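Local coordinates for Tox3 (PDB 6WES), which acts as a secreted necrotrophic effector (toxin) of a plant-pathogenic fungus, here probably as the mature domain without its pro-domain, and is probably perceived in plants carrying Snn3, at residues I7-R12 against V47-A52; C82-T87 against P91-Y96; V64-P67 against S72-I75; H128-C131 against C137-G140; R25-R30 against I75-D80. All coordinates share one frame; numbering follows the deposited sequence.

Contact 1 (I7-R12 against V47-A52); sequences INFGTR and VTWSNA
The rings of Phe-9 and Trp-49 meet edge to edge, and neither lies over a face of the other. Their planes are turned about 45° apart, neither parallel nor T-shaped. Phe-9 CD2 comes 3.9 Å from Trp-49 CZ3, with each atom near the plane of the other ring. The next ring carbon, Phe-9 CE2, is 4.2 Å from Trp-49 CH2. One face of the indole is partly covered from within its own strand: Val-47 CG1 sits 3.9 Å above the Trp-49 plane, offset toward the rim. In both aromatic residues CG stands beside the backbone N, anti to the carbonyl carbon (chi1 -58° in Phe-9, -64° in Trp-49). This brings the two ring ends together although the CB atoms do not face the other segment. A second touch is lighter: Asn-8 OD1 lies 4.0 Å from Ala-52 CB, a van der Waals contact at an exposed spot. No hydrogen bond passes between the segments. They belong to strands 2-16 and 45-53 of the beta barrel, and strand 23-36 runs between them, bonded to both. Trp-49 also packs on Val-29 of that middle strand. Phe-9 reaches on to Phe-102 and Leu-104 of strand 92-105.

Contact 2 (C82-T87 against P91-Y96); sequences CLMNPT and PTRCLY
Leu-83 and Tyr-96 cross at about a right angle, and Leu-83 CD1 approaches Tyr-96 CE2 to 3.5 Å. Leu-83 CG stands beside its backbone N (chi1 -61°), which turns the branch toward the ring. The phenol oxygen of Tyr-96 is hydrogen-bonded to Glu-129. Met-84 and Pro-91 meet obliquely on the face that also carries Cys-82, Arg-93 and Leu-95. Met-84 CG lies 3.8 Å from Pro-91 CB, and the sulfur rests near Pro-91 CG. Farther along this face, Cys-82 SG, in a disulfide with Cys-137, touches Leu-95 CD1 at 3.6 Å. These side chains flank the end of a beta hairpin made by strands 72-85 and 92-105. Its antiparallel ladder has two hydrogen-bonded pairs, Leu-83 with Cys-94 and Asn-85 with Thr-92. Cys-94 forms a disulfide with Cys-131 of strand 126-133. The bond from Asn-85 N to Thr-92 O is 2.9 Å long and nearly straight, at 172°. The return bond from Thr-92 N to Asn-85 O is longer, 3.2 Å, and more bent, at 146°. Beyond it, Asn-85 closes an Asx turn: its OD1 accepts from Thr-87 N at 3.0 Å. Thr-87 OG1 donates to the same oxygen from the same face of the amide, at 2.7 Å. Arg-93 NH1 bonds to the backbone oxygen of Asp-135, whereas its buried NE has no partner in the model.

Contact 3 (V64-P67 against S72-I75); sequences VTVP and STTI
Thr-73 packs between Val-64 and Val-66 where two strands of the beta barrel approach mainly through side chains. Strand 63-66 is one outer strand of the sheet, and strand 72-85 lies next to the outer strand at the other end. Their segments run nearly antiparallel, at 159°, but the axes stay 8.1 Å apart and no hydrogen bond joins them. From its backbone Thr-73 points toward the valines. Its CB lies 3.8 Å from Val-66 CG2. There the side chain forks. The methyl CG2 occupies the crowded position between the backbone N and the carbonyl carbon, and it also meets Val-66 CG2 at 3.8 Å. The hydroxyl branch, anti to the backbone N (chi1 -171°), goes to the other valine: Thr-73 OG1 is 3.4 Å from Val-64 CG1. These two side chains lie alongside each other, pointing opposite ways. Val-66 also rests on Leu-45 and Val-47 of strand 45-53, the sheet neighbour of its own strand. Strand 72-85 is hydrogen-bonded instead to strand 92-105, through Thr-73 with Leu-104 and Ile-75 with Phe-102. At the inner end of the contact, Val-64 CG2 reaches Ile-75 CD1 at 4.3 Å.

Contact 4 (H128-C131 against C137-G140); sequences HEVC and CPAG
Val-130 makes this contact almost alone, against Pro-138 and Ala-139 of the loop that follows its strand. The strand comes in through His-128, whose NE2 is hydrogen-bonded to Thr-126 OG1, and the buried Glu-129, whose OE1 accepts from the backbone N of Glu-19. Next comes Val-130, with its CB directed toward the loop. Its CG1 is set between the backbone N and the carbonyl carbon (chi1 54°), and this branch does the touching. Val-130 CG1 lies 4.3 Å from Pro-138 CG and 4.1 Å from Ala-139 O. The proline ring also comes up to the main chain, with Pro-138 CG 3.6 Å from Val-130 O. Pro-138 points toward the strand, while Ala-139 turns its methyl away and offers its carbonyl oxygen. Val-130 further packs on Phe-143 and on Leu-95 of the adjoining strand 92-105. Cys-131 then points away from the loop, and its SG forms a disulfide with Cys-94 of that same strand. The contact itself is therefore van der Waals packing of a methyl of the branched valine side chain and a proline ring, with no hydrogen bond across it. Pro-138 has no backbone N-H to give. The disulfide of Cys-137, next to Pro-138, adds a covalent tie to Cys-82 on strand 72-85, one strand farther across the sheet. Across this contact, then, the loop is held by apolar packing together with that disulfide, and not by hydrogen bonds.

Contact 5 (R25-R30 against I75-D80); sequences RDVKVR and ITAIHD
Inside the beta barrel, Arg-25, Val-27 and Val-29 of strand 23-36 face Ala-77 and His-79 of strand 72-85. The valines, Ala-77 and His-79 are buried, while Arg-25 is partly exposed at the edge of the contact. The two segments are not sheet neighbours. Their axes come within 8.9 Å and run at 134°, so side chains fill the gap between them. The polar end is held by one hydrogen bond. Arg-25 NH2 donates to His-79 NE2 at 2.9 Å, with an angle of 152° at the hydrogen. The two groups meet edge to edge and are nearly coplanar, with their planes 20° apart. Bends at chi2 and chi3 of Arg-25 fold the chain back, and its CD also comes to the imidazole edge, 3.4 Å from His-79 NE2. Because NE2 accepts, the ring proton probably sits on ND1, consistent with the weak hydrogen bond of ND1 to Asp-56. Phe-81 stacks on the His-79 ring and makes a cation-pi contact with Arg-25, so one aromatic ring serves both partners. The other end of the contact is apolar. The small side chain of Ala-77 faces two valines, with Val-27 and Val-29 on successive inward positions of their strand. Phe-58 of strand 57-59 packs on Val-29 and Ala-77 as well. Val-27 CG1 approaches Ala-77 CB to 4.1 Å, and Val-29 CG1 stands 4.3 Å from the same Ala-77 CB.

In the fold
All five contacts belong to one antiparallel sheet rolled into a barrel. Contacts 1 and 5 form its middle, with centres 7 Å apart. They are joined by a salt bridge from Arg-12 NE to Asp-26 OD1, 2.7 Å long. Contact 3 lies 14 Å from contact 1, centre to centre. Trp-49 CE2 of contact 1 packs at 3.5 Å on CG2 of Ile-75, a residue that contacts 3 and 5 share. Contacts 2 and 4 lie together on the other side of the chain's centre from contact 3. Their centres are 9 Å apart, and two disulfides tie them. Strand 72-85 runs through contacts 3, 5 and 2 in turn. The centres of contacts 2 and 3 are 37 Å apart.

Contact 1 (I7-R12 against V47-A52)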
# COMPACT_ATOMS: atom_id res chain seq x y z
N ILE A 7 -2.82 4.52 13.06
CA ILE A 7 -2.09 3.26 13.08
C ILE A 7 -1.26 3.22 11.82
O ILE A 7 -1.67 3.71 10.76
CB ILE A 7 -3.05 2.04 13.17
CG1 ILE A 7 -2.28 0.71 13.18
CG2 ILE A 7 -4.03 2.03 12.03
CD1 ILE A 7 -1.67 0.33 14.50
N ASN A 8 -0.09 2.61 11.91
CA ASN A 8 0.82 2.48 10.78
C ASN A 8 0.94 1.03 10.38
O ASN A 8 0.88 0.13 11.23
CB ASN A 8 2.20 3.04 11.13
CG ASN A 8 2.26 4.56 10.99
OD1 ASN A 8 2.97 5.10 10.12
ND2 ASN A 8 1.51 5.25 11.83
N PHE A 9 1.12 0.80 9.09
CA PHE A 9 1.42 -0.52 8.54
C PHE A 9 2.58 -0.40 7.57
O PHE A 9 2.81 0.66 6.97
CB PHE A 9 0.22 -1.07 7.75
CG PHE A 9 -1.04 -1.17 8.55
CD1 PHE A 9 -1.11 -1.99 9.68
CD2 PHE A 9 -2.15 -0.43 8.21
CE1 PHE A 9 -2.28 -2.08 10.43
CE2 PHE A 9 -3.32 -0.53 8.95
CZ PHE A 9 -3.39 -1.35 10.05
N GLY A 10 3.29 -1.50 7.38
CA GLY A 10 4.36 -1.52 6.41
C GLY A 10 4.56 -2.92 5.87
O GLY A 10 4.49 -3.90 6.62
N THR A 11 4.83 -3.03 4.58
CA THR A 11 5.12 -4.31 3.94
C THR A 11 6.36 -4.16 3.07
O THR A 11 6.46 -3.23 2.25
CB THR A 11 3.92 -4.79 3.13
OG1 THR A 11 2.79 -4.88 4.02
CG2 THR A 11 4.19 -6.14 2.48
N ARG A 12 7.28 -5.10 3.23
CA ARG A 12 8.46 -5.22 2.38
C ARG A 12 8.19 -6.34 1.39
O ARG A 12 7.60 -7.37 1.74
CB ARG A 12 9.68 -5.58 3.26
CG ARG A 12 10.95 -5.96 2.50
CD ARG A 12 12.15 -6.03 3.44
NE ARG A 12 12.40 -4.73 4.06
CZ ARG A 12 13.30 -4.51 5.03
NH1 ARG A 12 14.03 -5.52 5.48
NH2 ARG A 12 13.47 -3.29 5.52
N VAL A 47 -12.24 6.66 7.35
CA VAL A 47 -10.82 6.32 7.39
C VAL A 47 -10.08 7.18 6.36
O VAL A 47 -10.53 7.29 5.20
CB VAL A 47 -10.61 4.82 7.11
CG1 VAL A 47 -9.15 4.48 6.99
CG2 VAL A 47 -11.27 3.98 8.20
N THR A 48 -8.96 7.76 6.76
CA THR A 48 -8.06 8.43 5.81
C THR A 48 -6.75 7.66 5.78
O THR A 48 -6.03 7.61 6.79
CB THR A 48 -7.81 9.87 6.26
OG1 THR A 48 -9.05 10.60 6.20
CG2 THR A 48 -6.77 10.59 5.36
N TRP A 49 -6.42 7.09 4.63
CA TRP A 49 -5.11 6.47 4.42
C TRP A 49 -4.15 7.54 3.92
O TRP A 49 -4.54 8.40 3.10
CB TRP A 49 -5.18 5.38 3.35
CG TRP A 49 -6.05 4.19 3.68
CD1 TRP A 49 -7.35 4.00 3.31
CD2 TRP A 49 -5.65 3.00 4.37
NE1 TRP A 49 -7.78 2.76 3.73
CE2 TRP A 49 -6.76 2.14 4.38
CE3 TRP A 49 -4.45 2.59 4.97
CZ2 TRP A 49 -6.70 0.87 4.96
CZ3 TRP A 49 -4.40 1.33 5.54
CH2 TRP A 49 -5.52 0.49 5.53
N SER A 50 -2.89 7.47 4.35
CA SER A 50 -1.90 8.42 3.86
C SER A 50 -0.54 7.75 3.72
O SER A 50 -0.26 6.70 4.30
CB SER A 50 -1.79 9.65 4.77
OG SER A 50 -1.39 9.26 6.07
N ASN A 51 0.31 8.38 2.91
CA ASN A 51 1.66 7.87 2.68
C ASN A 51 2.52 8.04 3.93
O ASN A 51 2.53 9.11 4.55
CB ASN A 51 2.31 8.70 1.56
CG ASN A 51 3.75 8.29 1.30
OD1 ASN A 51 4.08 7.11 1.30
ND2 ASN A 51 4.61 9.26 1.06
N ALA A 52 3.23 6.98 4.30
CA ALA A 52 4.37 7.10 5.21
C ALA A 52 5.70 6.83 4.51
O ALA A 52 6.69 7.47 4.85
CB ALA A 52 4.20 6.19 6.43

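Contact 2 (C82-T87 against P91-Y96)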
# COMPACT_ATOMS: atom_id res chain seq x y z
N CYS A 82 11.74 4.17 -11.34
CA CYS A 82 12.48 3.92 -12.57
C CYS A 82 13.83 3.29 -12.25
O CYS A 82 14.45 3.61 -11.23
CB CYS A 82 12.72 5.22 -13.36
SG CYS A 82 11.33 5.86 -14.39
N LEU A 83 14.28 2.39 -13.12
CA LEU A 83 15.63 1.86 -13.03
C LEU A 83 16.24 1.90 -14.42
O LEU A 83 15.54 1.79 -15.44
CB LEU A 83 15.69 0.41 -12.51
CG LEU A 83 15.14 0.15 -11.09
CD1 LEU A 83 15.00 -1.31 -10.82
CD2 LEU A 83 16.00 0.82 -10.04
N MET A 84 17.55 2.01 -14.47
CA MET A 84 18.27 2.09 -15.73
C MET A 84 19.44 1.12 -15.70
O MET A 84 20.09 0.95 -14.67
CB MET A 84 18.80 3.50 -15.93
CG MET A 84 19.74 3.61 -17.11
SD MET A 84 19.91 5.31 -17.63
CE MET A 84 21.16 5.92 -16.52
N ASN A 85 19.66 0.46 -16.83
CA ASN A 85 20.84 -0.36 -17.06
C ASN A 85 21.72 0.42 -18.03
O ASN A 85 21.42 0.46 -19.23
CB ASN A 85 20.42 -1.70 -17.68
CG ASN A 85 21.60 -2.62 -17.99
OD1 ASN A 85 22.74 -2.18 -18.12
ND2 ASN A 85 21.31 -3.90 -18.15
N PRO A 86 22.79 1.07 -17.57
CA PRO A 86 23.58 1.90 -18.49
C PRO A 86 24.73 1.14 -19.12
O PRO A 86 25.75 1.74 -19.45
CB PRO A 86 24.12 3.00 -17.58
CG PRO A 86 24.31 2.31 -16.29
CD PRO A 86 23.23 1.25 -16.17
N THR A 87 24.60 -0.17 -19.33
CA THR A 87 25.69 -0.88 -20.00
C THR A 87 25.65 -0.75 -21.51
O THR A 87 26.63 -1.10 -22.17
CB THR A 87 25.75 -2.35 -19.57
OG1 THR A 87 24.55 -3.01 -19.99
CG2 THR A 87 25.90 -2.47 -18.06
N PRO A 91 20.66 3.26 -23.15
CA PRO A 91 20.47 2.35 -22.02
C PRO A 91 19.12 1.66 -22.11
O PRO A 91 18.23 2.06 -22.88
CB PRO A 91 20.49 3.30 -20.82
CG PRO A 91 19.91 4.58 -21.37
CD PRO A 91 20.55 4.67 -22.74
N THR A 92 18.95 0.62 -21.31
CA THR A 92 17.63 0.06 -21.06
C THR A 92 17.03 0.81 -19.88
O THR A 92 17.60 0.82 -18.79
CB THR A 92 17.72 -1.42 -20.73
OG1 THR A 92 18.35 -2.10 -21.82
CG2 THR A 92 16.31 -2.00 -20.52
N ARG A 93 15.89 1.46 -20.10
CA ARG A 93 15.22 2.19 -19.05
C ARG A 93 13.88 1.53 -18.76
O ARG A 93 13.11 1.25 -19.69
CB ARG A 93 15.01 3.65 -19.45
CG ARG A 93 16.32 4.32 -19.84
CD ARG A 93 16.21 5.83 -19.81
NE ARG A 93 15.97 6.31 -18.45
CZ ARG A 93 15.91 7.60 -18.13
NH1 ARG A 93 16.07 8.53 -19.07
NH2 ARG A 93 15.68 7.96 -16.87
N CYS A 94 13.63 1.26 -17.49
CA CYS A 94 12.44 0.51 -17.09
C CYS A 94 11.65 1.30 -16.07
O CYS A 94 12.22 1.80 -15.09
CB CYS A 94 12.83 -0.83 -16.47
SG CYS A 94 13.74 -1.92 -17.61
N LEU A 95 10.35 1.34 -16.25
CA LEU A 95 9.44 1.89 -15.27
C LEU A 95 8.75 0.74 -14.55
O LEU A 95 8.29 -0.21 -15.18
CB LEU A 95 8.39 2.76 -15.96
CG LEU A 95 7.40 3.38 -14.98
CD1 LEU A 95 8.06 4.36 -14.03
CD2 LEU A 95 6.28 4.05 -15.74
N TYR A 96 8.68 0.83 -13.24
CA TYR A 96 8.09 -0.19 -12.38
C TYR A 96 6.94 0.41 -11.61
O TYR A 96 7.00 1.57 -11.19
CB TYR A 96 9.10 -0.70 -11.37
CG TYR A 96 10.21 -1.41 -12.06
CD1 TYR A 96 10.12 -2.77 -12.34
CD2 TYR A 96 11.34 -0.71 -12.46
CE1 TYR A 96 11.14 -3.42 -13.02
CE2 TYR A 96 12.34 -1.33 -13.13
CZ TYR A 96 12.23 -2.68 -13.41
OH TYR A 96 13.25 -3.30 -14.11
O HOH W 1 20.94 -2.09 -21.44

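Contact 3 (V64-P67 against S72-I75)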
# COMPACT_ATOMS: atom_id res chain seq x y z
N VAL A 64 -12.13 6.91 2.83
CA VAL A 64 -13.05 5.79 2.71
C VAL A 64 -14.04 5.82 3.87
O VAL A 64 -13.66 6.10 5.01
CB VAL A 64 -12.28 4.46 2.68
CG1 VAL A 64 -13.24 3.25 2.70
CG2 VAL A 64 -11.34 4.45 1.49
N THR A 65 -15.30 5.54 3.58
CA THR A 65 -16.33 5.37 4.60
C THR A 65 -16.52 3.88 4.84
O THR A 65 -16.69 3.10 3.89
CB THR A 65 -17.61 6.00 4.06
OG1 THR A 65 -17.37 7.39 3.84
CG2 THR A 65 -18.71 5.81 5.03
N VAL A 66 -16.42 3.47 6.10
CA VAL A 66 -16.60 2.07 6.49
C VAL A 66 -18.02 1.92 7.00
O VAL A 66 -18.38 2.55 8.02
CB VAL A 66 -15.59 1.67 7.57
CG1 VAL A 66 -15.76 0.24 7.95
CG2 VAL A 66 -14.14 1.92 7.09
N PRO A 67 -18.86 1.12 6.35
CA PRO A 67 -20.24 0.97 6.80
C PRO A 67 -20.30 0.44 8.23
O PRO A 67 -19.40 -0.26 8.71
CB PRO A 67 -20.86 -0.03 5.81
CG PRO A 67 -20.01 0.10 4.61
CD PRO A 67 -18.62 0.42 5.07
N SER A 72 -14.03 -4.43 8.16
CA SER A 72 -12.73 -4.26 7.54
C SER A 72 -12.84 -3.22 6.43
O SER A 72 -13.93 -2.93 5.94
CB SER A 72 -12.28 -5.57 6.91
OG SER A 72 -13.14 -5.91 5.83
N THR A 73 -11.69 -2.71 6.00
CA THR A 73 -11.62 -1.94 4.76
C THR A 73 -10.23 -2.12 4.18
O THR A 73 -9.25 -2.27 4.92
CB THR A 73 -12.00 -0.46 5.00
OG1 THR A 73 -12.13 0.20 3.73
CG2 THR A 73 -10.97 0.26 5.83
N THR A 74 -10.14 -2.14 2.86
CA THR A 74 -8.90 -2.45 2.16
C THR A 74 -8.60 -1.38 1.12
O THR A 74 -9.52 -0.77 0.58
CB THR A 74 -8.96 -3.83 1.44
OG1 THR A 74 -9.22 -4.90 2.37
CG2 THR A 74 -7.65 -4.15 0.75
N ILE A 75 -7.32 -1.12 0.90
CA ILE A 75 -6.88 -0.13 -0.07
C ILE A 75 -5.65 -0.67 -0.78
O ILE A 75 -4.97 -1.56 -0.27
CB ILE A 75 -6.59 1.21 0.64
CG1 ILE A 75 -6.65 2.40 -0.33
CG2 ILE A 75 -5.28 1.18 1.38
CD1 ILE A 75 -8.10 2.75 -0.78

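Contact 4 (H128-C131 against C137-G140)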
# COMPACT_ATOMS: atom_id res chain seq x y z
N HIS A 128 4.91 -4.56 -11.65
CA HIS A 128 4.65 -4.46 -13.08
C HIS A 128 5.79 -3.67 -13.69
O HIS A 128 6.26 -2.70 -13.09
CB HIS A 128 3.28 -3.76 -13.23
CG HIS A 128 2.20 -4.43 -12.43
ND1 HIS A 128 1.40 -5.41 -12.97
CD2 HIS A 128 1.85 -4.33 -11.12
CE1 HIS A 128 0.58 -5.86 -12.04
NE2 HIS A 128 0.84 -5.23 -10.90
N GLU A 129 6.27 -4.10 -14.86
CA GLU A 129 7.48 -3.53 -15.45
C GLU A 129 7.25 -3.23 -16.93
O GLU A 129 6.63 -4.03 -17.64
CB GLU A 129 8.66 -4.55 -15.34
CG GLU A 129 10.00 -4.14 -16.02
CD GLU A 129 11.05 -5.28 -16.13
OE1 GLU A 129 10.77 -6.26 -16.84
OE2 GLU A 129 12.13 -5.20 -15.53
N VAL A 130 7.75 -2.09 -17.41
CA VAL A 130 7.82 -1.81 -18.85
C VAL A 130 9.21 -1.25 -19.14
O VAL A 130 9.68 -0.36 -18.44
CB VAL A 130 6.68 -0.87 -19.33
CG1 VAL A 130 6.61 0.43 -18.52
CG2 VAL A 130 6.76 -0.61 -20.85
N CYS A 131 9.88 -1.81 -20.14
CA CYS A 131 11.24 -1.40 -20.46
C CYS A 131 11.38 -1.02 -21.93
O CYS A 131 10.72 -1.57 -22.80
CB CYS A 131 12.27 -2.51 -20.20
SG CYS A 131 12.30 -3.06 -18.52
N CYS A 137 12.76 7.61 -19.85
CA CYS A 137 11.98 6.61 -19.08
C CYS A 137 10.61 6.47 -19.73
O CYS A 137 9.97 7.48 -20.05
CB CYS A 137 11.85 6.92 -17.55
SG CYS A 137 11.76 5.38 -16.37
N PRO A 138 10.14 5.25 -19.98
CA PRO A 138 8.79 5.08 -20.54
C PRO A 138 7.72 5.58 -19.57
O PRO A 138 7.93 5.72 -18.36
CB PRO A 138 8.68 3.57 -20.76
CG PRO A 138 9.74 2.96 -19.89
CD PRO A 138 10.84 3.96 -19.79
N ALA A 139 6.56 5.89 -20.14
CA ALA A 139 5.39 6.26 -19.35
C ALA A 139 4.66 5.01 -18.88
O ALA A 139 4.74 3.95 -19.51
CB ALA A 139 4.44 7.13 -20.18
N GLY A 140 3.93 5.13 -17.76
CA GLY A 140 3.25 3.99 -17.17
C GLY A 140 1.92 3.66 -17.80
O GLY A 140 0.92 3.48 -17.10

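Contact 5 (R25-R30 against I75-D80)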
# COMPACT_ATOMS: atom_id res chain seq x y z
N ARG A 25 11.39 -3.52 -2.14
CA ARG A 25 10.75 -2.25 -1.83
C ARG A 25 10.06 -2.33 -0.48
O ARG A 25 9.44 -3.35 -0.17
CB ARG A 25 9.65 -1.91 -2.85
CG ARG A 25 10.14 -1.80 -4.30
CD ARG A 25 10.59 -0.39 -4.59
NE ARG A 25 11.94 -0.14 -4.12
CZ ARG A 25 12.46 1.08 -4.03
NH1 ARG A 25 13.70 1.26 -3.60
NH2 ARG A 25 11.74 2.13 -4.38
N ASP A 26 10.13 -1.24 0.28
CA ASP A 26 9.36 -1.06 1.51
C ASP A 26 8.26 -0.04 1.23
O ASP A 26 8.53 1.01 0.65
CB ASP A 26 10.24 -0.51 2.64
CG ASP A 26 11.11 -1.56 3.29
OD1 ASP A 26 11.22 -2.66 2.74
OD2 ASP A 26 11.72 -1.27 4.35
N VAL A 27 7.04 -0.35 1.65
CA VAL A 27 5.89 0.54 1.50
C VAL A 27 5.27 0.70 2.87
O VAL A 27 4.99 -0.30 3.54
CB VAL A 27 4.86 -0.04 0.51
CG1 VAL A 27 3.68 0.91 0.36
CG2 VAL A 27 5.51 -0.27 -0.85
N LYS A 28 5.09 1.94 3.31
CA LYS A 28 4.49 2.19 4.62
C LYS A 28 3.33 3.16 4.47
O LYS A 28 3.39 4.12 3.69
CB LYS A 28 5.51 2.79 5.60
CG LYS A 28 6.68 1.87 5.93
CD LYS A 28 7.64 2.57 6.85
CE LYS A 28 8.90 1.74 7.08
NZ LYS A 28 9.83 2.44 8.03
N VAL A 29 2.26 2.89 5.22
CA VAL A 29 1.07 3.74 5.20
C VAL A 29 0.64 4.04 6.63
O VAL A 29 1.01 3.34 7.58
CB VAL A 29 -0.09 3.10 4.42
CG1 VAL A 29 0.32 2.85 2.96
CG2 VAL A 29 -0.55 1.79 5.09
N ARG A 30 -0.18 5.09 6.77
CA ARG A 30 -0.82 5.44 8.02
C ARG A 30 -2.32 5.48 7.75
O ARG A 30 -2.74 5.90 6.66
CB ARG A 30 -0.33 6.82 8.47
CG ARG A 30 -1.06 7.39 9.68
CD ARG A 30 -0.35 8.62 10.17
NE ARG A 30 -1.21 9.36 11.07
CZ ARG A 30 -0.78 10.08 12.10
NH1 ARG A 30 0.51 10.17 12.38
NH2 ARG A 30 -1.66 10.71 12.86
N ILE A 75 -7.32 -1.12 0.90
CA ILE A 75 -6.88 -0.13 -0.07
C ILE A 75 -5.65 -0.67 -0.78
O ILE A 75 -4.97 -1.56 -0.27
CB ILE A 75 -6.59 1.21 0.64
CG1 ILE A 75 -6.65 2.40 -0.33
CG2 ILE A 75 -5.28 1.18 1.38
CD1 ILE A 75 -8.10 2.75 -0.78
N THR A 76 -5.35 -0.14 -1.97
CA THR A 76 -4.11 -0.49 -2.66
C THR A 76 -3.22 0.74 -2.72
O THR A 76 -3.64 1.80 -3.21
CB THR A 76 -4.43 -1.00 -4.07
OG1 THR A 76 -5.23 -2.19 -3.97
CG2 THR A 76 -3.13 -1.30 -4.85
N ALA A 77 -2.00 0.62 -2.21
CA ALA A 77 -1.00 1.68 -2.33
C ALA A 77 -0.20 1.47 -3.61
O ALA A 77 0.23 0.34 -3.90
CB ALA A 77 -0.06 1.63 -1.12
N ILE A 78 0.01 2.53 -4.37
CA ILE A 78 0.70 2.46 -5.66
C ILE A 78 2.02 3.20 -5.53
O ILE A 78 2.05 4.36 -5.07
CB ILE A 78 -0.14 3.12 -6.76
CG1 ILE A 78 -1.56 2.57 -6.81
CG2 ILE A 78 0.57 2.99 -8.12
CD1 ILE A 78 -1.62 1.16 -7.32
N HIS A 79 3.12 2.57 -5.96
CA HIS A 79 4.46 3.12 -5.90
C HIS A 79 5.07 2.98 -7.29
O HIS A 79 5.13 1.88 -7.83
CB HIS A 79 5.29 2.32 -4.88
CG HIS A 79 6.76 2.62 -4.89
ND1 HIS A 79 7.27 3.90 -4.91
CD2 HIS A 79 7.83 1.79 -4.87
CE1 HIS A 79 8.59 3.85 -4.90
NE2 HIS A 79 8.95 2.58 -4.87
N ASP A 80 5.51 4.10 -7.88
CA ASP A 80 6.16 4.10 -9.20
C ASP A 80 7.64 4.44 -9.05
O ASP A 80 8.01 5.32 -8.26
CB ASP A 80 5.50 5.16 -10.11
CG ASP A 80 4.00 4.95 -10.24
OD1 ASP A 80 3.60 3.83 -10.59
OD2 ASP A 80 3.22 5.90 -9.97